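Local coordinates for putative glycosidase ph117-related (Bacteroides thetaiotaomicron, PDB 5A7V), which is a family GH130 enzyme that binds mannose and probably acts on mannosides, as its beta-1,4-mannooligosaccharide phosphorylase relatives do, at residues A[198-210]-A[220-232]. Residues are numbered along the deposited sequence; the frame is centred on the assembly and turned at random.
Sequences FNLGCKSGSILTE and KIDGKYFMYWGEE. With MAN (alpha-D-mannopyranose), chain D; BMA (beta-D-mannopyranose), chain C; MAN (alpha-D-mannopyranose), chain E.
Ser206 and Tyr228 form the hydrogen-bonded pair of an antiparallel strand pairing, 205-210 against 225-229, whose short axes run antiparallel with a marked twist (140° between their N-to-C directions). Ser206 N gives a nearly straight bond to Tyr228 O (2.7 Å); the return bond, Tyr228 N to Ser206 O, meets that oxygen from above the carbonyl plane. Leu208 N to Phe226 O extends the pairing, and Gly230 N closes the other end on Ser204 O, with a weak second bond to Lys203 O. Leu208 CD2 presses on Ile221 CG1 (3.3 Å, unusually tight), the two side chains meeting at about a right angle.

On the face shared by Ile207, Met227 and Trp229, Met227 runs out extended through chi1 and chi2, which sets SD beside Gly205 CA (3.9 Å), while its CG meets Ile207 CG1. Trp229 CG sits between the backbone N and carbonyl carbon (chi1 66°), turning the indole back along 198-210: Leu200 CD2 touches CH2 and Cys202 CB touches CZ3, each at 3.7 Å. Trp229 NE1 is hydrogen-bonded to Ala236 O. On the opposite face, Ser206 OG hydrogen-bonds to Gly274 O, with Pro275 O a second acceptor, and Tyr228 OH to Pro318 O.

Lys203 NZ bonds to O6 of the sugar modelled as both alpha- and beta-mannose (2.9 Å). Water 2 accepts from NZ and can donate to Glu231 OE2, though acceptors outnumber its protons. OE2 also lies 2.8 Å from O1 of the second mannose; NZ and Glu231 OE1 stand 4.8 Å apart, not in contact. This pairing of neighbouring blade strands, consistent with the five-bladed beta-propeller of GH130 enzymes, thus carries Lys203 and Glu231 on its loop ends into the sugar pocket.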
# COMPACT_ATOMS: atom_id res chain seq x y z
N PHE A 198 -12.90 -13.22 -12.26
CA PHE A 198 -13.06 -11.92 -12.90
C PHE A 198 -13.91 -10.98 -12.04
O PHE A 198 -13.60 -9.80 -11.93
CB PHE A 198 -13.66 -12.05 -14.32
CG PHE A 198 -13.73 -10.74 -15.05
CD1 PHE A 198 -14.80 -9.89 -14.89
CD2 PHE A 198 -12.71 -10.35 -15.91
CE1 PHE A 198 -14.86 -8.68 -15.55
CE2 PHE A 198 -12.76 -9.15 -16.57
CZ PHE A 198 -13.83 -8.32 -16.40
N ASN A 199 -15.00 -11.51 -11.47
CA ASN A 199 -15.92 -10.73 -10.65
C ASN A 199 -15.61 -10.75 -9.16
O ASN A 199 -16.45 -10.31 -8.36
CB ASN A 199 -17.38 -11.15 -10.88
CG ASN A 199 -17.82 -10.93 -12.29
OD1 ASN A 199 -17.47 -9.91 -12.92
ND2 ASN A 199 -18.62 -11.87 -12.79
N LEU A 200 -14.41 -11.22 -8.78
CA LEU A 200 -14.00 -11.20 -7.37
C LEU A 200 -13.72 -9.79 -6.91
O LEU A 200 -12.97 -9.03 -7.55
CB LEU A 200 -12.74 -12.04 -7.20
CG LEU A 200 -12.10 -12.07 -5.81
CD1 LEU A 200 -12.99 -12.84 -4.86
CD2 LEU A 200 -10.72 -12.66 -5.89
N GLY A 201 -14.34 -9.40 -5.78
CA GLY A 201 -13.98 -8.14 -5.13
C GLY A 201 -12.64 -8.34 -4.43
O GLY A 201 -12.46 -9.21 -3.56
N CYS A 202 -11.67 -7.57 -4.85
CA CYS A 202 -10.30 -7.71 -4.38
C CYS A 202 -9.51 -6.42 -4.55
O CYS A 202 -9.90 -5.54 -5.32
CB CYS A 202 -9.62 -8.91 -5.06
SG CYS A 202 -9.57 -8.87 -6.86
N LYS A 203 -8.36 -6.36 -3.87
CA LYS A 203 -7.50 -5.18 -3.84
C LYS A 203 -6.22 -5.50 -3.10
O LYS A 203 -6.11 -6.58 -2.51
CB LYS A 203 -8.22 -3.95 -3.23
CG LYS A 203 -8.77 -4.18 -1.81
CD LYS A 203 -9.37 -2.90 -1.19
CE LYS A 203 -10.57 -2.43 -1.94
NZ LYS A 203 -11.14 -1.17 -1.39
N SER A 204 -5.27 -4.59 -3.16
CA SER A 204 -4.06 -4.58 -2.30
C SER A 204 -3.07 -5.70 -2.66
O SER A 204 -3.01 -6.74 -2.01
CB SER A 204 -4.45 -4.60 -0.81
OG SER A 204 -5.21 -3.43 -0.53
N GLY A 205 -2.30 -5.43 -3.73
CA GLY A 205 -1.34 -6.39 -4.27
C GLY A 205 0.10 -6.00 -4.06
O GLY A 205 0.54 -4.94 -4.55
N SER A 206 0.86 -6.85 -3.37
CA SER A 206 2.28 -6.64 -2.98
C SER A 206 3.17 -7.66 -3.70
O SER A 206 3.32 -8.83 -3.28
CB SER A 206 2.39 -6.86 -1.47
OG SER A 206 1.57 -5.95 -0.73
N ILE A 207 3.74 -7.22 -4.82
CA ILE A 207 4.67 -8.03 -5.61
C ILE A 207 5.96 -8.25 -4.84
O ILE A 207 6.43 -7.36 -4.12
CB ILE A 207 4.87 -7.42 -7.00
CG1 ILE A 207 3.57 -7.37 -7.77
CG2 ILE A 207 5.93 -8.16 -7.82
CD1 ILE A 207 3.60 -6.62 -9.10
N LEU A 208 6.55 -9.47 -4.97
CA LEU A 208 7.82 -9.77 -4.34
C LEU A 208 9.00 -9.06 -5.02
O LEU A 208 9.11 -9.14 -6.28
CB LEU A 208 8.05 -11.28 -4.34
CG LEU A 208 9.33 -11.78 -3.69
CD1 LEU A 208 9.32 -11.47 -2.18
CD2 LEU A 208 9.47 -13.27 -3.91
N THR A 209 9.88 -8.49 -4.22
CA THR A 209 11.07 -7.75 -4.65
C THR A 209 12.28 -8.15 -3.82
O THR A 209 12.15 -8.83 -2.78
CB THR A 209 10.86 -6.21 -4.50
OG1 THR A 209 10.82 -5.87 -3.08
CG2 THR A 209 9.62 -5.72 -5.18
N GLU A 210 13.46 -7.71 -4.27
CA GLU A 210 14.71 -7.89 -3.58
C GLU A 210 15.62 -6.72 -3.90
O GLU A 210 15.58 -6.21 -5.02
CB GLU A 210 15.39 -9.22 -3.99
CG GLU A 210 16.66 -9.57 -3.23
CD GLU A 210 17.32 -10.88 -3.67
OE1 GLU A 210 16.94 -11.39 -4.74
OE2 GLU A 210 18.24 -11.36 -2.91
N LYS A 220 11.89 -13.09 -9.08
CA LYS A 220 11.28 -14.39 -9.32
C LYS A 220 11.60 -15.43 -8.25
O LYS A 220 12.68 -15.42 -7.64
CB LYS A 220 11.77 -14.97 -10.64
CG LYS A 220 11.30 -14.20 -11.84
CD LYS A 220 11.85 -14.89 -13.10
CE LYS A 220 11.44 -14.18 -14.34
NZ LYS A 220 12.13 -14.83 -15.52
N ILE A 221 10.65 -16.34 -8.05
CA ILE A 221 10.86 -17.51 -7.18
C ILE A 221 10.33 -18.70 -7.94
O ILE A 221 9.24 -18.66 -8.49
CB ILE A 221 10.11 -17.45 -5.83
CG1 ILE A 221 10.51 -16.24 -5.03
CG2 ILE A 221 10.34 -18.74 -5.02
CD1 ILE A 221 11.73 -16.39 -4.16
N ASP A 222 11.17 -19.74 -7.99
CA ASP A 222 10.86 -20.96 -8.76
C ASP A 222 10.47 -20.61 -10.20
O ASP A 222 9.57 -21.20 -10.82
CB ASP A 222 9.78 -21.76 -8.08
CG ASP A 222 10.21 -22.28 -6.69
OD1 ASP A 222 11.41 -22.50 -6.42
OD2 ASP A 222 9.33 -22.50 -5.85
N GLY A 223 11.17 -19.62 -10.75
CA GLY A 223 11.01 -19.27 -12.15
C GLY A 223 9.81 -18.39 -12.50
O GLY A 223 9.61 -18.09 -13.69
N LYS A 224 9.02 -18.00 -11.50
CA LYS A 224 7.83 -17.17 -11.73
C LYS A 224 7.80 -15.97 -10.83
O LYS A 224 8.44 -15.95 -9.78
CB LYS A 224 6.51 -17.97 -11.52
CG LYS A 224 6.38 -19.16 -12.48
CD LYS A 224 5.06 -19.90 -12.35
CE LYS A 224 5.03 -21.09 -13.30
NZ LYS A 224 4.76 -22.36 -12.60
N TYR A 225 7.07 -14.95 -11.26
CA TYR A 225 6.81 -13.82 -10.38
C TYR A 225 5.81 -14.23 -9.27
O TYR A 225 5.04 -15.19 -9.43
CB TYR A 225 6.31 -12.64 -11.21
CG TYR A 225 7.29 -12.22 -12.28
CD1 TYR A 225 8.48 -11.59 -11.92
CD2 TYR A 225 7.05 -12.48 -13.63
CE1 TYR A 225 9.40 -11.21 -12.86
CE2 TYR A 225 7.98 -12.08 -14.61
CZ TYR A 225 9.16 -11.47 -14.19
OH TYR A 225 10.06 -11.04 -15.16
N PHE A 226 5.78 -13.45 -8.19
CA PHE A 226 5.01 -13.79 -7.01
C PHE A 226 4.40 -12.52 -6.41
O PHE A 226 5.06 -11.48 -6.37
CB PHE A 226 5.90 -14.48 -5.98
CG PHE A 226 5.14 -15.05 -4.81
CD1 PHE A 226 4.75 -14.25 -3.73
CD2 PHE A 226 4.78 -16.39 -4.79
CE1 PHE A 226 4.04 -14.78 -2.67
CE2 PHE A 226 4.06 -16.90 -3.73
CZ PHE A 226 3.69 -16.09 -2.67
N MET A 227 3.15 -12.63 -5.94
CA MET A 227 2.47 -11.50 -5.31
C MET A 227 1.64 -11.99 -4.11
O MET A 227 0.87 -12.95 -4.25
CB MET A 227 1.53 -10.84 -6.34
CG MET A 227 0.75 -9.65 -5.84
SD MET A 227 -0.26 -8.85 -7.12
CE MET A 227 -1.45 -10.10 -7.60
N TYR A 228 1.79 -11.31 -2.98
CA TYR A 228 0.81 -11.43 -1.85
C TYR A 228 -0.28 -10.42 -2.14
O TYR A 228 0.00 -9.31 -2.58
CB TYR A 228 1.50 -11.10 -0.50
CG TYR A 228 2.68 -12.00 -0.16
CD1 TYR A 228 2.51 -13.18 0.52
CD2 TYR A 228 3.96 -11.66 -0.53
CE1 TYR A 228 3.56 -14.02 0.80
CE2 TYR A 228 5.03 -12.49 -0.24
CZ TYR A 228 4.84 -13.67 0.44
OH TYR A 228 5.92 -14.49 0.68
N TRP A 229 -1.53 -10.78 -1.85
CA TRP A 229 -2.60 -9.84 -2.09
C TRP A 229 -3.76 -10.09 -1.14
O TRP A 229 -3.91 -11.19 -0.62
CB TRP A 229 -3.02 -9.91 -3.59
CG TRP A 229 -3.63 -11.21 -3.96
CD1 TRP A 229 -2.97 -12.34 -4.37
CD2 TRP A 229 -5.02 -11.53 -3.96
NE1 TRP A 229 -3.86 -13.35 -4.60
CE2 TRP A 229 -5.13 -12.91 -4.33
CE3 TRP A 229 -6.19 -10.83 -3.59
CZ2 TRP A 229 -6.35 -13.56 -4.42
CZ3 TRP A 229 -7.40 -11.50 -3.66
CH2 TRP A 229 -7.47 -12.86 -4.06
N GLY A 230 -4.60 -9.07 -0.98
CA GLY A 230 -5.85 -9.20 -0.25
C GLY A 230 -6.04 -8.20 0.85
O GLY A 230 -5.10 -7.59 1.32
N GLU A 231 -7.31 -8.09 1.21
CA GLU A 231 -7.78 -7.19 2.28
C GLU A 231 -8.22 -7.95 3.56
O GLU A 231 -7.75 -7.65 4.69
CB GLU A 231 -8.91 -6.32 1.73
CG GLU A 231 -9.55 -5.36 2.71
CD GLU A 231 -10.80 -4.68 2.20
OE1 GLU A 231 -11.47 -5.14 1.25
OE2 GLU A 231 -11.15 -3.63 2.78
N GLU A 232 -9.17 -8.87 3.40
CA GLU A 232 -9.73 -9.61 4.54
C GLU A 232 -8.86 -10.77 5.04
O GLU A 232 -9.03 -11.26 6.15
CB GLU A 232 -11.12 -10.15 4.19
CG GLU A 232 -12.15 -9.08 3.87
CD GLU A 232 -13.49 -9.60 3.32
OE1 GLU A 232 -13.73 -10.81 3.32
OE2 GLU A 232 -14.30 -8.79 2.90
C1 MAN D . -13.74 1.04 0.43
C2 MAN D . -12.45 1.66 0.78
C3 MAN D . -12.38 2.90 -0.07
C4 MAN D . -12.60 2.65 -1.56
C5 MAN D . -13.80 1.77 -1.81
C6 MAN D . -13.77 1.11 -3.18
O1 MAN D . -14.88 1.66 0.88
O2 MAN D . -11.33 0.86 0.43
O3 MAN D . -11.13 3.59 0.05
O4 MAN D . -12.81 3.91 -2.24
O5 MAN D . -13.87 0.70 -0.89
O6 MAN D . -12.60 0.30 -3.38
C1 BMA C . -13.68 1.11 0.58
C2 BMA C . -12.45 2.01 0.76
C3 BMA C . -12.51 3.14 -0.23
C4 BMA C . -12.69 2.60 -1.64
C5 BMA C . -13.79 1.54 -1.70
C6 BMA C . -13.88 0.86 -3.06
O1 BMA C . -13.80 0.03 1.48
O2 BMA C . -11.25 1.26 0.50
O3 BMA C . -11.34 4.04 -0.16
O4 BMA C . -13.02 3.71 -2.49
O5 BMA C . -13.63 0.50 -0.71
O6 BMA C . -12.66 0.22 -3.44
C1 MAN E . -9.57 -0.24 2.79
C2 MAN E . -8.21 0.14 2.16
C3 MAN E . -8.01 1.62 1.79
C4 MAN E . -8.55 2.55 2.89
C5 MAN E . -9.17 1.79 4.07
C6 MAN E . -9.85 2.73 5.09
O1 MAN E . -9.48 -1.50 3.65
O2 MAN E . -8.10 -0.67 0.99
O3 MAN E . -8.68 1.97 0.59
O4 MAN E . -7.46 3.37 3.27
O5 MAN E . -10.16 0.87 3.51
O6 MAN E . -10.94 3.41 4.46
O HOH W 1 -9.03 -8.50 -1.37
O HOH W 2 -12.42 -2.16 0.98
O HOH W 3 7.78 -11.34 -8.14